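Local coordinates for molybdopterin adenylyltransferase (Helicobacter pylori, PDB 4XCW), which probably activates molybdopterin by transferring an adenylyl group to it from ATP, a late step in molybdenum cofactor biosynthesis, at residues 45-50 and 57-62. Numbering follows the deposited sequence.
Sequences HYEIVA and EKSLIK
Glu47 shares its carboxylate between Ser59 and Lys62, a polar contact that ties strand 42-49, at one edge of the chain's sheet, to helix 53-66, which follows it in the chain. The two helix residues, about one turn apart, each meet a different oxygen. Glu47's chi1 of -77° sets CG beside the backbone N, and the chain then runs out extended, carrying the carboxylate to the helix. There Lys62 NZ closes a salt bridge with Glu47 OE1, 2.9 Å away, on that oxygen's syn lone pair; the lysine chain, bent at chi3, crosses the glutamate at roughly a right angle. In the Ser59 conformer described, one of two, OG donates to Glu47 OE2 over 2.8 Å from above the carboxylate plane, 38° out of it. With both bonds in place, rotation of the carboxylate is probably limited. A water accepts from Lys62 NZ at 2.9 Å and makes a weak bond to Glu47 OE2. Farther along the strand, Val49 CG2 lies 3.9 Å from Ser59 CB, flanking the hydroxyl. The axes of segments 45-49 and 57-62 pass 9.9 Å apart and run nearly antiparallel (170°), as expected in a beta-alpha-beta crossover: helix 53-66 joins strand 42-49 to the parallel strand 71-75, beyond strand 6-13. Leu11 of strand 6-13 touches both Val49 and Ser59, while Met63 and Tyr67 pack on Glu47.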
loop_
_atom_site.group_PDB
_atom_site.type_symbol
_atom_site.label_atom_id
_atom_site.label_comp_id
_atom_site.label_asym_id
_atom_site.label_seq_id
_atom_site.Cartn_x
_atom_site.Cartn_y
_atom_site.Cartn_z
ATOM N N HIS B 45 3.458 -22.286 19.317
ATOM C CA HIS B 45 3.117 -21.514 20.503
ATOM C C HIS B 45 1.785 -20.821 20.282
ATOM O O HIS B 45 1.730 -19.754 19.676
ATOM C CB HIS B 45 4.210 -20.490 20.810
ATOM C CG HIS B 45 5.557 -21.104 21.022
ATOM N ND1 HIS B 45 5.977 -21.575 22.247
ATOM C CD2 HIS B 45 6.575 -21.337 20.161
ATOM C CE1 HIS B 45 7.197 -22.064 22.133
ATOM N NE2 HIS B 45 7.584 -21.932 20.877
ATOM N N TYR B 46 0.717 -21.440 20.774
ATOM C CA TYR B 46 -0.637 -20.985 20.484
ATOM C C TYR B 46 -1.247 -20.252 21.669
ATOM O O TYR B 46 -1.129 -20.695 22.808
ATOM C CB TYR B 46 -1.515 -22.176 20.095
ATOM C CG TYR B 46 -2.987 -21.852 19.941
ATOM C CD1 TYR B 46 -3.450 -21.132 18.845
ATOM C CD2 TYR B 46 -3.917 -22.283 20.881
ATOM C CE1 TYR B 46 -4.796 -20.843 18.694
ATOM C CE2 TYR B 46 -5.266 -22.000 20.738
ATOM C CZ TYR B 46 -5.698 -21.278 19.641
ATOM O OH TYR B 46 -7.035 -20.993 19.487
ATOM N N GLU B 47 -1.895 -19.126 21.391
ATOM C CA GLU B 47 -2.569 -18.347 22.421
ATOM C C GLU B 47 -3.835 -17.715 21.874
ATOM O O GLU B 47 -3.851 -17.227 20.745
ATOM C CB GLU B 47 -1.653 -17.251 22.970
ATOM C CG GLU B 47 -0.592 -17.736 23.929
ATOM C CD GLU B 47 0.097 -16.595 24.653
ATOM O OE1 GLU B 47 0.973 -16.876 25.497
ATOM O OE2 GLU B 47 -0.239 -15.423 24.380
ATOM N N ILE B 48 -4.888 -17.735 22.679
ATOM C CA ILE B 48 -6.107 -17.003 22.375
ATOM C C ILE B 48 -6.089 -15.711 23.174
ATOM O O ILE B 48 -5.951 -15.734 24.394
ATOM C CB ILE B 48 -7.373 -17.810 22.722
ATOM C CG1 ILE B 48 -7.304 -19.205 22.103
ATOM C CG2 ILE B 48 -8.624 -17.072 22.256
ATOM C CD1 ILE B 48 -8.553 -20.040 22.338
ATOM N N VAL B 49 -6.222 -14.587 22.485
ATOM C CA VAL B 49 -6.143 -13.284 23.134
ATOM C C VAL B 49 -7.354 -12.421 22.778
ATOM O O VAL B 49 -7.802 -12.410 21.632
ATOM C CB VAL B 49 -4.830 -12.565 22.744
ATOM C CG1 VAL B 49 -4.799 -11.139 23.269
ATOM C CG2 VAL B 49 -3.648 -13.343 23.284
ATOM N N ALA B 50 -7.893 -11.720 23.772
ATOM C CA ALA B 50 -9.029 -10.827 23.557
ATOM C C ALA B 50 -8.685 -9.702 22.578
ATOM O O ALA B 50 -7.516 -9.380 22.370
ATOM C CB ALA B 50 -9.502 -10.249 24.881
ATOM N N GLU B 57 -0.432 -6.913 21.572
ATOM C CA GLU B 57 0.965 -6.489 21.474
ATOM C C GLU B 57 1.839 -7.324 22.399
ATOM O O GLU B 57 2.873 -7.839 21.992
ATOM C CB GLU B 57 1.117 -5.009 21.822
ATOM C CG GLU B 57 0.452 -4.063 20.838
ATOM C CD GLU B 57 0.654 -2.610 21.207
ATOM O OE1 GLU B 57 1.540 -2.323 22.042
ATOM O OE2 GLU B 57 -0.072 -1.755 20.656
ATOM N N LYS B 58 1.414 -7.446 23.653
ATOM C CA LYS B 58 2.163 -8.220 24.634
ATOM C C LYS B 58 2.352 -9.668 24.210
ATOM O O LYS B 58 3.415 -10.242 24.408
ATOM C CB LYS B 58 1.463 -8.165 25.990
ATOM C CG LYS B 58 1.655 -6.853 26.725
ATOM C CD LYS B 58 0.940 -6.873 28.063
ATOM C CE LYS B 58 1.255 -5.633 28.882
ATOM N NZ LYS B 58 0.486 -5.612 30.154
ATOM N N SER B 59 1.314 -10.261 23.631
ATOM C CA SER B 59 1.375 -11.645 23.168
ATOM C C SER B 59 2.354 -11.799 22.012
ATOM O O SER B 59 3.183 -12.707 22.003
ATOM C CB SER B 59 -0.010 -12.135 22.742
ATOM O OG SER B 59 0.040 -13.485 22.311
ATOM N N LEU B 60 2.245 -10.910 21.028
ATOM C CA LEU B 60 3.167 -10.915 19.898
ATOM C C LEU B 60 4.607 -10.764 20.385
ATOM O O LEU B 60 5.508 -11.472 19.940
ATOM C CB LEU B 60 2.831 -9.793 18.914
ATOM C CG LEU B 60 1.561 -9.951 18.078
ATOM C CD1 LEU B 60 1.282 -8.675 17.305
ATOM C CD2 LEU B 60 1.701 -11.135 17.134
ATOM N N ILE B 61 4.814 -9.836 21.312
ATOM C CA ILE B 61 6.151 -9.576 21.818
ATOM C C ILE B 61 6.697 -10.811 22.536
ATOM O O ILE B 61 7.865 -11.164 22.375
ATOM C CB ILE B 61 6.161 -8.342 22.742
ATOM C CG1 ILE B 61 5.952 -7.077 21.904
ATOM C CG2 ILE B 61 7.467 -8.255 23.527
ATOM C CD1 ILE B 61 5.762 -5.817 22.709
ATOM N N LYS B 62 5.839 -11.492 23.287
ATOM C CA LYS B 62 6.258 -12.684 24.021
ATOM C C LYS B 62 6.638 -13.802 23.050
ATOM O O LYS B 62 7.637 -14.494 23.248
ATOM C CB LYS B 62 5.149 -13.146 24.978
ATOM C CG LYS B 62 5.460 -14.428 25.744
ATOM C CD LYS B 62 4.450 -14.665 26.863
ATOM C CE LYS B 62 3.019 -14.633 26.345
ATOM N NZ LYS B 62 2.013 -14.894 27.416
HETATM O O HOH W 1 0.407 -12.730 26.379
#